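Local coordinates for putative alpha-galactosidase (Bacteroides fragilis, PDB 4NZJ), which probably hydrolyses terminal, non-reducing alpha-D-galactose residues from alpha-D-galactosides, as a glycoside hydrolase of family 27, at residues 105-110 against 142-147; 154-159 against 203-208; 181-186 against 215-220; 233-238 against 249-254. One frame throughout, in Å; residues are numbered along the deposited sequence.

In the fold
All four contacts lie in the TIM-barrel domain. Following the chain, interaction 1 comes first. It joins the end of strand 102-105 and the turn after it to the loop after strand 138-140. Interaction 2 ties the same loop, farther on, to helix 202-212. It crosses interaction 3, in which strands 180-186 and 216-220, before and after that helix in the chain, pair side by side. Interaction 4 follows in series and closes a short connection between helix 228-243 and strand 250-254. None nests in another. Strands 216-220 and 250-254 are neighbours in the barrel, so interactions 3 and 4 share one sheet. Interactions 1 and 3 meet through D142 and K218, with centres about 11 Å apart.

Interaction 1 (105-110 against 142-147); sequences NSWNTF and DDFWQL
N105 turns its amide toward the carboxylate of D142. ND2 of N105 donates to OD1 of D142 at 3.0 Å in a nearly straight bond. The acceptor lies in the amide plane. The donor, however, sits out of the carboxylate plane, on the anti side of OD1. The two flat groups are steeply turned, with planes 71° apart. OD1 of N105 takes the backbone N of W107 at 2.9 Å, a capping bond in the turn that leads into the helix. Both ends of the amide are thus used, which fixes its rotation.

S106 is next. Its OG accepts from the backbone N of D142 at 3.0 Å, in a bent bond. OG stands between its own backbone N and carbonyl carbon (chi1 65°), and it also bonds O of N140. The two segments lie at the C-terminal ends of neighbouring strands of the TIM barrel, where family 27 enzymes have their active site. D142 OD1 also forms a salt bridge with K218, and D143 OD2 binds a glycerol.

W107 packs CB against CG of D142 at 3.8 Å. OD2 of D142 lies obliquely to the indole and accepts from the backbone N of D143 at 2.9 Å. Farther out, CZ3 of W107 meets CD1 of F144 at 3.7 Å. The two rings touch rim to rim, with planes 18° apart.

Interaction 2 (154-159 against 203-208); sequences GHLQID and ETDAKD
The H155 imidazole has the methyl of T204 over one face and the carboxylate of D208 at its edge. Placed anti to its backbone N, CG2 of T204 sits 3.9 Å from the ring centroid, offset toward the rim, in a CH-pi contact. At the edge, ND1 of H155 donates to OD2 of D208 at 2.7 Å. The bond is almost straight and lies in the ring plane. It uses the syn lone pair of OD2, and the ring and carboxylate planes are only 26° apart. This near-coplanar fit sets the turn of the imidazole.

OD2 of D208 also accepts hydrogen bonds from two waters. One of them accepts from N of L156 and donates to OD1 of D205. The other donates to O of L156. A third water joins O of G154 to OG1 of T204.

L156 lays CD1 against the D205 carboxylate, 3.4 Å from OD2 of D205. That carboxylate has its main polar partners elsewhere, in S198 and R150. L156 also touches F209 of the same helix.

Here a long loop after barrel strand 138-140 is held by side chains and water to helix 202-212, on the outside of the beta/alpha barrel.

Interaction 3 (181-186 against 215-220); sequences LGIYSD and DLLKYD
D215, beside the start of strand 216-220, bonds L181 of the parallel strand next to it. Helix 202-212 joins the two strands as a beta-alpha-beta unit of the TIM barrel. D215 OD2 accepts from L181 N at 2.8 Å through its anti lone pair. D215 N donates to L181 O at 2.7 Å. The D215 carboxylate also bonds H175 and R247.

L216 O accepts from I183 N at 2.9 Å. L216 pairs with G182, its CB and CD2 near CA of G182. L217 points to the face of I183, S185 and Y219, and its CD1 touches CG2 of I183 at 3.8 Å.

K218 continues the backbone pairing with I183 and S185. Its extended side chain runs past the edge of the Y184 ring, CD 3.9 Å from CD2 of Y184. Its NZ goes on to D142 and a bound glycerol. Y219 lies obliquely against the backbone of S185 and D186.

At D220, N bonds O of S185 and OD2 the glycerol. With CG anti to the backbone N (chi1 170°), Y184 carries its hydroxyl along the sheet. Y184 OH donates to OD2 of D220 at 2.7 Å, from the anti side, with ring and carboxylate planes 88° apart.

Interaction 4 (233-238 against 249-254); sequences ERYAKM and IVYSVC
Y251 projects from its strand toward helix 228-243 and ends between Y235 and M238. The helix packs on the outside of the TIM barrel in the beta-alpha-beta unit of strands 216-220 and 250-254. The short helix and strand segments run nearly antiparallel, at 165°, with axes 10.6 Å apart at closest approach.

The Y251 ring is the bump. Its CG stands anti to the backbone N (chi1 -169°), which sends the phenol straight at the helix. The hollow lies between the ring edge and backbone O of Y235 and CB and CG of M238, a selenomethionine. CB of M238 comes within 3.3 Å of OH of Y251. CG of M238 lies obliquely to the ring, 3.9 Å from CE1 of Y251. The M238 chain then bends away from Y251. The side chain also packs on L217 and, through CB, on Y219.

Y235 supplies the second fit. CG1 of V253 presses over one face of its ring, 3.9 Å from the centroid, in a CH-pi contact offset toward the rim. The edge of the same ring meets Y251, with CD1 of Y235 3.2 Å from OH of Y251. The Y235 hydroxyl bonds O of Y219 on the neighbouring strand.

The buried OH of Y251 donates to the helix backbone, at 2.7 Å from O of Y235, in the carbonyl plane and on a lone pair.

Interaction 1 (105-110 against 142-147)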
# COMPACT_ATOMS: atom_id res chain seq x y z
N ASN A 105 -5.63 -0.24 -7.64
CA ASN A 105 -6.11 -1.46 -8.29
C ASN A 105 -7.27 -1.10 -9.21
O ASN A 105 -8.14 -0.30 -8.85
CB ASN A 105 -6.54 -2.49 -7.25
CG ASN A 105 -7.15 -3.73 -7.87
OD1 ASN A 105 -8.31 -3.72 -8.29
ND2 ASN A 105 -6.37 -4.82 -7.94
N SER A 106 -7.28 -1.70 -10.39
CA SER A 106 -8.19 -1.31 -11.47
C SER A 106 -9.62 -1.86 -11.41
O SER A 106 -10.46 -1.44 -12.20
CB SER A 106 -7.59 -1.75 -12.81
OG SER A 106 -7.51 -3.18 -12.87
N TRP A 107 -9.88 -2.82 -10.53
CA TRP A 107 -11.12 -3.60 -10.65
C TRP A 107 -12.38 -2.76 -10.44
O TRP A 107 -13.28 -2.77 -11.27
CB TRP A 107 -11.14 -4.81 -9.72
CG TRP A 107 -12.41 -5.54 -9.90
CD1 TRP A 107 -13.47 -5.57 -9.03
CD2 TRP A 107 -12.82 -6.26 -11.06
NE1 TRP A 107 -14.50 -6.30 -9.56
CE2 TRP A 107 -14.13 -6.74 -10.81
CE3 TRP A 107 -12.21 -6.57 -12.28
CZ2 TRP A 107 -14.83 -7.51 -11.74
CZ3 TRP A 107 -12.91 -7.33 -13.20
CH2 TRP A 107 -14.21 -7.79 -12.93
N ASN A 108 -12.44 -2.05 -9.32
CA ASN A 108 -13.65 -1.32 -8.97
C ASN A 108 -14.01 -0.28 -10.03
O ASN A 108 -15.19 -0.10 -10.36
CB ASN A 108 -13.51 -0.66 -7.60
CG ASN A 108 -14.84 -0.14 -7.06
OD1 ASN A 108 -15.09 1.06 -7.05
ND2 ASN A 108 -15.70 -1.06 -6.64
N THR A 109 -13.01 0.40 -10.57
CA THR A 109 -13.25 1.47 -11.53
C THR A 109 -13.63 0.94 -12.91
O THR A 109 -14.56 1.43 -13.54
CB THR A 109 -12.02 2.38 -11.66
OG1 THR A 109 -11.74 2.99 -10.40
CG2 THR A 109 -12.26 3.47 -12.70
N PHE A 110 -12.90 -0.07 -13.38
CA PHE A 110 -13.00 -0.46 -14.79
C PHE A 110 -13.55 -1.87 -15.06
O PHE A 110 -14.01 -2.15 -16.17
CB PHE A 110 -11.64 -0.31 -15.47
CG PHE A 110 -11.17 1.12 -15.54
CD1 PHE A 110 -11.87 2.05 -16.28
CD2 PHE A 110 -10.02 1.52 -14.88
CE1 PHE A 110 -11.44 3.37 -16.34
CE2 PHE A 110 -9.58 2.83 -14.94
CZ PHE A 110 -10.29 3.76 -15.68
N ASP A 142 -6.18 -5.88 -12.89
CA ASP A 142 -6.89 -6.97 -12.23
C ASP A 142 -7.37 -8.00 -13.26
O ASP A 142 -6.71 -8.20 -14.29
CB ASP A 142 -8.02 -6.41 -11.36
CG ASP A 142 -8.36 -7.32 -10.18
OD1 ASP A 142 -7.64 -7.27 -9.15
OD2 ASP A 142 -9.33 -8.09 -10.30
N ASP A 143 -8.50 -8.66 -13.00
CA ASP A 143 -8.96 -9.80 -13.80
C ASP A 143 -9.37 -9.35 -15.22
O ASP A 143 -9.63 -8.17 -15.46
CB ASP A 143 -10.14 -10.45 -13.06
CG ASP A 143 -10.38 -11.92 -13.40
OD1 ASP A 143 -9.73 -12.50 -14.30
OD2 ASP A 143 -11.26 -12.50 -12.72
N PHE A 144 -9.43 -10.31 -16.15
CA PHE A 144 -9.90 -10.09 -17.53
C PHE A 144 -8.94 -9.33 -18.47
O PHE A 144 -9.37 -8.87 -19.53
CB PHE A 144 -11.27 -9.41 -17.58
CG PHE A 144 -12.40 -10.20 -16.98
CD1 PHE A 144 -12.72 -10.06 -15.64
CD2 PHE A 144 -13.17 -11.05 -17.76
CE1 PHE A 144 -13.78 -10.76 -15.09
CE2 PHE A 144 -14.22 -11.75 -17.22
CZ PHE A 144 -14.52 -11.61 -15.88
N TRP A 145 -7.67 -9.21 -18.11
CA TRP A 145 -6.66 -8.74 -19.08
C TRP A 145 -6.37 -9.84 -20.12
O TRP A 145 -5.89 -9.55 -21.22
CB TRP A 145 -5.37 -8.31 -18.38
CG TRP A 145 -4.69 -9.42 -17.66
CD1 TRP A 145 -4.83 -9.76 -16.35
CD2 TRP A 145 -3.75 -10.35 -18.22
NE1 TRP A 145 -4.05 -10.86 -16.06
CE2 TRP A 145 -3.38 -11.24 -17.19
CE3 TRP A 145 -3.21 -10.53 -19.50
CZ2 TRP A 145 -2.48 -12.28 -17.40
CZ3 TRP A 145 -2.31 -11.56 -19.70
CH2 TRP A 145 -1.96 -12.43 -18.65
N GLN A 146 -6.65 -11.08 -19.74
CA GLN A 146 -6.39 -12.26 -20.56
C GLN A 146 -7.68 -12.85 -21.12
O GLN A 146 -8.77 -12.58 -20.61
CB GLN A 146 -5.63 -13.32 -19.75
CG GLN A 146 -6.44 -14.04 -18.66
CD GLN A 146 -6.48 -13.28 -17.34
OE1 GLN A 146 -6.97 -12.15 -17.26
NE2 GLN A 146 -5.96 -13.91 -16.28
N LEU A 147 -7.54 -13.68 -22.15
CA LEU A 147 -8.67 -14.35 -22.78
C LEU A 147 -9.10 -15.57 -21.96
O LEU A 147 -8.35 -16.04 -21.09
CB LEU A 147 -8.33 -14.76 -24.22
CG LEU A 147 -8.01 -13.60 -25.17
CD1 LEU A 147 -7.72 -14.14 -26.56
CD2 LEU A 147 -9.13 -12.58 -25.22

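Interaction 2 (154-159 against 203-208)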
# COMPACT_ATOMS: atom_id res chain seq x y z
N GLY A 154 0.51 -22.81 -25.23
CA GLY A 154 0.83 -23.02 -23.82
C GLY A 154 0.91 -21.75 -23.00
O GLY A 154 1.24 -21.81 -21.82
N HIS A 155 0.61 -20.61 -23.62
CA HIS A 155 0.71 -19.31 -22.95
C HIS A 155 -0.64 -18.65 -22.76
O HIS A 155 -1.55 -18.82 -23.57
CB HIS A 155 1.59 -18.37 -23.78
CG HIS A 155 3.01 -18.81 -23.89
ND1 HIS A 155 4.02 -18.26 -23.13
CD2 HIS A 155 3.60 -19.77 -24.65
CE1 HIS A 155 5.17 -18.85 -23.42
NE2 HIS A 155 4.93 -19.77 -24.34
N LEU A 156 -0.75 -17.87 -21.69
CA LEU A 156 -1.88 -16.97 -21.50
C LEU A 156 -1.98 -16.07 -22.72
O LEU A 156 -0.96 -15.70 -23.32
CB LEU A 156 -1.70 -16.13 -20.25
CG LEU A 156 -1.75 -16.90 -18.93
CD1 LEU A 156 -1.22 -16.02 -17.80
CD2 LEU A 156 -3.16 -17.39 -18.63
N GLN A 157 -3.21 -15.74 -23.13
CA GLN A 157 -3.42 -14.86 -24.27
C GLN A 157 -3.85 -13.49 -23.79
O GLN A 157 -4.88 -13.37 -23.14
CB GLN A 157 -4.50 -15.43 -25.18
CG GLN A 157 -4.19 -16.79 -25.76
CD GLN A 157 -5.26 -17.25 -26.72
OE1 GLN A 157 -5.21 -16.94 -27.91
NE2 GLN A 157 -6.25 -17.98 -26.21
N ILE A 158 -3.07 -12.47 -24.09
CA ILE A 158 -3.46 -11.10 -23.77
C ILE A 158 -4.68 -10.75 -24.62
O ILE A 158 -4.73 -11.08 -25.80
CB ILE A 158 -2.32 -10.10 -24.06
CG1 ILE A 158 -1.13 -10.36 -23.14
CG2 ILE A 158 -2.82 -8.67 -23.87
CD1 ILE A 158 0.18 -9.80 -23.66
N ASP A 159 -5.66 -10.10 -24.00
CA ASP A 159 -6.79 -9.57 -24.75
C ASP A 159 -6.28 -8.36 -25.54
O ASP A 159 -6.10 -7.28 -24.96
CB ASP A 159 -7.92 -9.17 -23.80
CG ASP A 159 -9.17 -8.71 -24.53
OD1 ASP A 159 -9.08 -8.24 -25.69
OD2 ASP A 159 -10.26 -8.84 -23.93
N GLU A 203 5.40 -21.69 -14.07
CA GLU A 203 6.72 -21.30 -14.55
C GLU A 203 6.59 -20.49 -15.84
O GLU A 203 7.18 -19.41 -15.97
CB GLU A 203 7.60 -22.53 -14.75
CG GLU A 203 7.76 -23.41 -13.51
CD GLU A 203 6.87 -24.65 -13.53
OE1 GLU A 203 5.65 -24.54 -13.83
OE2 GLU A 203 7.40 -25.75 -13.24
N THR A 204 5.81 -21.00 -16.79
CA THR A 204 5.55 -20.28 -18.04
C THR A 204 4.97 -18.90 -17.78
O THR A 204 5.43 -17.89 -18.34
CB THR A 204 4.58 -21.07 -18.95
OG1 THR A 204 5.18 -22.31 -19.31
CG2 THR A 204 4.25 -20.29 -20.22
N ASP A 205 3.95 -18.84 -16.93
CA ASP A 205 3.26 -17.58 -16.71
C ASP A 205 4.16 -16.55 -16.03
O ASP A 205 4.20 -15.39 -16.44
CB ASP A 205 1.96 -17.82 -15.95
CG ASP A 205 0.93 -18.59 -16.77
OD1 ASP A 205 1.22 -18.93 -17.94
OD2 ASP A 205 -0.16 -18.87 -16.24
N ALA A 206 4.91 -16.99 -15.02
CA ALA A 206 5.85 -16.10 -14.33
C ALA A 206 6.90 -15.54 -15.30
O ALA A 206 7.22 -14.35 -15.25
CB ALA A 206 6.52 -16.83 -13.18
N LYS A 207 7.42 -16.39 -16.17
CA LYS A 207 8.42 -15.96 -17.15
C LYS A 207 7.83 -14.95 -18.12
O LYS A 207 8.49 -13.98 -18.50
CB LYS A 207 9.02 -17.15 -17.91
CG LYS A 207 9.97 -17.99 -17.07
CD LYS A 207 11.19 -17.18 -16.64
CE LYS A 207 12.08 -17.96 -15.69
NZ LYS A 207 12.23 -19.38 -16.11
N ASP A 208 6.57 -15.16 -18.51
CA ASP A 208 5.89 -14.19 -19.37
C ASP A 208 5.71 -12.86 -18.64
O ASP A 208 6.03 -11.80 -19.19
CB ASP A 208 4.54 -14.72 -19.86
CG ASP A 208 4.65 -15.70 -21.01
OD1 ASP A 208 5.74 -15.83 -21.63
OD2 ASP A 208 3.63 -16.35 -21.33
O HOH W 1 3.35 -23.51 -21.16
O HOH W 2 1.51 -17.47 -20.20
O HOH W 3 1.62 -14.93 -22.67

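Interaction 3 (181-186 against 215-220)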
# COMPACT_ATOMS: atom_id res chain seq x y z
N LEU A 181 4.11 -2.03 -12.27
CA LEU A 181 2.94 -2.66 -12.86
C LEU A 181 2.57 -3.95 -12.14
O LEU A 181 3.38 -4.86 -12.01
CB LEU A 181 3.20 -2.98 -14.33
CG LEU A 181 2.06 -3.73 -15.03
CD1 LEU A 181 0.81 -2.87 -15.07
CD2 LEU A 181 2.45 -4.15 -16.43
N GLY A 182 1.31 -4.03 -11.72
CA GLY A 182 0.76 -5.27 -11.18
C GLY A 182 -0.13 -5.98 -12.17
O GLY A 182 -0.74 -5.36 -13.05
N ILE A 183 -0.18 -7.31 -12.05
CA ILE A 183 -1.02 -8.13 -12.90
C ILE A 183 -1.70 -9.16 -12.01
O ILE A 183 -1.40 -9.25 -10.82
CB ILE A 183 -0.21 -8.77 -14.05
CG1 ILE A 183 -1.10 -9.08 -15.26
CG2 ILE A 183 0.55 -10.01 -13.58
CD1 ILE A 183 -0.35 -9.12 -16.56
N TYR A 184 -2.64 -9.89 -12.59
CA TYR A 184 -3.53 -10.75 -11.84
C TYR A 184 -3.58 -12.13 -12.46
O TYR A 184 -3.69 -12.28 -13.68
CB TYR A 184 -4.93 -10.13 -11.84
CG TYR A 184 -6.02 -11.02 -11.30
CD1 TYR A 184 -6.63 -11.97 -12.11
CD2 TYR A 184 -6.45 -10.93 -9.98
CE1 TYR A 184 -7.63 -12.79 -11.63
CE2 TYR A 184 -7.44 -11.75 -9.48
CZ TYR A 184 -8.04 -12.68 -10.31
OH TYR A 184 -9.03 -13.52 -9.85
N SER A 185 -3.53 -13.16 -11.63
CA SER A 185 -3.91 -14.50 -12.06
C SER A 185 -4.52 -15.25 -10.89
O SER A 185 -4.87 -14.65 -9.87
CB SER A 185 -2.72 -15.25 -12.64
OG SER A 185 -3.15 -16.45 -13.27
N ASP A 186 -4.70 -16.55 -11.06
CA ASP A 186 -5.44 -17.36 -10.10
C ASP A 186 -4.81 -18.75 -10.06
O ASP A 186 -4.38 -19.27 -11.11
CB ASP A 186 -6.90 -17.44 -10.56
CG ASP A 186 -7.83 -18.04 -9.54
OD1 ASP A 186 -7.77 -19.27 -9.34
OD2 ASP A 186 -8.64 -17.28 -8.96
N ASP A 215 5.80 -6.12 -12.09
CA ASP A 215 6.45 -5.87 -10.81
C ASP A 215 5.69 -6.45 -9.61
O ASP A 215 6.23 -6.49 -8.50
CB ASP A 215 6.60 -4.37 -10.63
CG ASP A 215 7.36 -3.73 -11.77
OD1 ASP A 215 8.55 -4.06 -11.93
OD2 ASP A 215 6.77 -2.91 -12.52
N LEU A 216 4.46 -6.90 -9.84
CA LEU A 216 3.62 -7.44 -8.78
C LEU A 216 2.62 -8.42 -9.40
O LEU A 216 2.08 -8.16 -10.47
CB LEU A 216 2.89 -6.30 -8.06
CG LEU A 216 1.87 -6.66 -6.96
CD1 LEU A 216 1.77 -5.55 -5.92
CD2 LEU A 216 0.50 -6.95 -7.55
N LEU A 217 2.41 -9.54 -8.71
CA LEU A 217 1.37 -10.49 -9.07
C LEU A 217 0.40 -10.64 -7.91
O LEU A 217 0.81 -10.99 -6.80
CB LEU A 217 1.97 -11.86 -9.38
CG LEU A 217 0.94 -12.97 -9.64
CD1 LEU A 217 0.11 -12.65 -10.88
CD2 LEU A 217 1.60 -14.34 -9.76
N LYS A 218 -0.88 -10.37 -8.18
CA LYS A 218 -1.97 -10.72 -7.29
C LYS A 218 -2.45 -12.11 -7.71
O LYS A 218 -2.84 -12.31 -8.86
CB LYS A 218 -3.10 -9.70 -7.39
CG LYS A 218 -4.34 -10.08 -6.59
CD LYS A 218 -5.45 -9.06 -6.73
CE LYS A 218 -6.79 -9.63 -6.28
NZ LYS A 218 -7.92 -8.76 -6.72
N TYR A 219 -2.44 -13.05 -6.78
CA TYR A 219 -2.71 -14.44 -7.09
C TYR A 219 -3.91 -14.93 -6.29
O TYR A 219 -3.82 -15.18 -5.09
CB TYR A 219 -1.46 -15.28 -6.83
CG TYR A 219 -1.35 -16.58 -7.61
CD1 TYR A 219 -1.63 -16.62 -8.98
CD2 TYR A 219 -0.91 -17.75 -7.00
CE1 TYR A 219 -1.51 -17.79 -9.70
CE2 TYR A 219 -0.78 -18.93 -7.72
CZ TYR A 219 -1.08 -18.95 -9.07
OH TYR A 219 -0.95 -20.12 -9.80
N ASP A 220 -5.03 -15.04 -6.99
CA ASP A 220 -6.34 -15.32 -6.40
C ASP A 220 -6.54 -16.83 -6.26
O ASP A 220 -5.82 -17.62 -6.86
CB ASP A 220 -7.41 -14.73 -7.33
CG ASP A 220 -8.64 -14.26 -6.60
OD1 ASP A 220 -8.91 -14.71 -5.46
OD2 ASP A 220 -9.36 -13.42 -7.20

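Interaction 4 (233-238 against 249-254)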
# COMPACT_ATOMS: atom_id res chain seq x y z
N GLU A 233 0.62 -25.31 -1.06
CA GLU A 233 1.49 -25.85 -2.12
C GLU A 233 1.35 -25.07 -3.42
O GLU A 233 2.35 -24.78 -4.09
CB GLU A 233 1.20 -27.33 -2.38
CG GLU A 233 1.60 -28.28 -1.26
CD GLU A 233 3.10 -28.40 -1.04
OE1 GLU A 233 3.88 -27.86 -1.85
OE2 GLU A 233 3.49 -29.06 -0.05
N ARG A 234 0.12 -24.71 -3.79
CA ARG A 234 -0.12 -23.94 -5.01
C ARG A 234 0.50 -22.55 -4.92
O ARG A 234 1.09 -22.05 -5.89
CB ARG A 234 -1.62 -23.85 -5.32
CG ARG A 234 -2.24 -25.18 -5.68
CD ARG A 234 -3.62 -25.02 -6.30
NE ARG A 234 -4.21 -26.33 -6.57
CZ ARG A 234 -5.25 -26.56 -7.37
NH1 ARG A 234 -5.86 -25.57 -8.02
NH2 ARG A 234 -5.68 -27.80 -7.54
N TYR A 235 0.40 -21.93 -3.75
CA TYR A 235 1.04 -20.64 -3.53
C TYR A 235 2.56 -20.77 -3.51
O TYR A 235 3.26 -19.94 -4.07
CB TYR A 235 0.50 -19.95 -2.27
CG TYR A 235 -0.81 -19.26 -2.54
CD1 TYR A 235 -0.85 -18.09 -3.29
CD2 TYR A 235 -2.01 -19.80 -2.10
CE1 TYR A 235 -2.05 -17.46 -3.58
CE2 TYR A 235 -3.22 -19.18 -2.38
CZ TYR A 235 -3.23 -18.01 -3.12
OH TYR A 235 -4.43 -17.39 -3.40
N ALA A 236 3.07 -21.83 -2.89
CA ALA A 236 4.51 -22.06 -2.87
C ALA A 236 5.07 -22.25 -4.29
O ALA A 236 6.14 -21.73 -4.61
CB ALA A 236 4.86 -23.25 -2.00
N LYS A 237 4.34 -23.00 -5.12
CA LYS A 237 4.75 -23.26 -6.50
C LYS A 237 4.89 -21.97 -7.31
O LYS A 237 5.90 -21.77 -7.99
CB LYS A 237 3.72 -24.19 -7.17
CG LYS A 237 3.98 -24.49 -8.64
CD LYS A 237 5.11 -25.47 -8.84
CE LYS A 237 5.37 -25.72 -10.32
NZ LYS A 237 4.17 -26.24 -11.03
N MSE A 238 3.89 -21.10 -7.23
CA MSE A 238 3.96 -19.83 -7.95
C MSE A 238 5.05 -18.95 -7.36
O MSE A 238 5.72 -18.23 -8.09
CB MSE A 238 2.61 -19.11 -7.99
CG MSE A 238 2.66 -17.72 -8.63
SE MSE A 238 3.36 -17.75 -10.48
CE MSE A 238 1.65 -18.04 -11.40
N ILE A 249 9.54 -9.44 -8.31
CA ILE A 249 8.08 -9.41 -8.41
C ILE A 249 7.43 -9.61 -7.04
O ILE A 249 7.59 -10.65 -6.39
CB ILE A 249 7.55 -10.47 -9.41
CG1 ILE A 249 8.23 -10.28 -10.77
CG2 ILE A 249 6.04 -10.35 -9.54
CD1 ILE A 249 7.77 -11.24 -11.85
N VAL A 250 6.71 -8.58 -6.60
CA VAL A 250 5.94 -8.65 -5.37
C VAL A 250 4.83 -9.68 -5.53
O VAL A 250 4.17 -9.73 -6.56
CB VAL A 250 5.35 -7.27 -5.02
CG1 VAL A 250 4.32 -7.37 -3.90
CG2 VAL A 250 6.47 -6.30 -4.65
N TYR A 251 4.61 -10.46 -4.48
CA TYR A 251 3.69 -11.58 -4.51
C TYR A 251 2.56 -11.32 -3.51
O TYR A 251 2.77 -11.37 -2.30
CB TYR A 251 4.45 -12.86 -4.18
CG TYR A 251 3.73 -14.17 -4.40
CD1 TYR A 251 2.63 -14.27 -5.26
CD2 TYR A 251 4.20 -15.33 -3.79
CE1 TYR A 251 2.01 -15.50 -5.46
CE2 TYR A 251 3.58 -16.55 -3.99
CZ TYR A 251 2.49 -16.63 -4.83
OH TYR A 251 1.89 -17.85 -5.02
N SER A 252 1.38 -11.02 -4.05
CA SER A 252 0.19 -10.71 -3.26
C SER A 252 -0.72 -11.93 -3.22
O SER A 252 -1.24 -12.37 -4.25
CB SER A 252 -0.52 -9.49 -3.87
OG SER A 252 -1.83 -9.31 -3.37
N VAL A 253 -0.88 -12.50 -2.04
CA VAL A 253 -1.66 -13.71 -1.83
C VAL A 253 -3.11 -13.33 -1.54
O VAL A 253 -3.38 -12.50 -0.68
CB VAL A 253 -1.05 -14.54 -0.69
CG1 VAL A 253 -1.96 -15.69 -0.26
CG2 VAL A 253 0.31 -15.06 -1.12
N CYS A 254 -4.05 -13.93 -2.28
CA CYS A 254 -5.46 -13.62 -2.12
C CYS A 254 -6.30 -14.89 -2.03
O CYS A 254 -6.79 -15.41 -3.04
CB CYS A 254 -5.92 -12.73 -3.27
SG CYS A 254 -7.65 -12.24 -3.18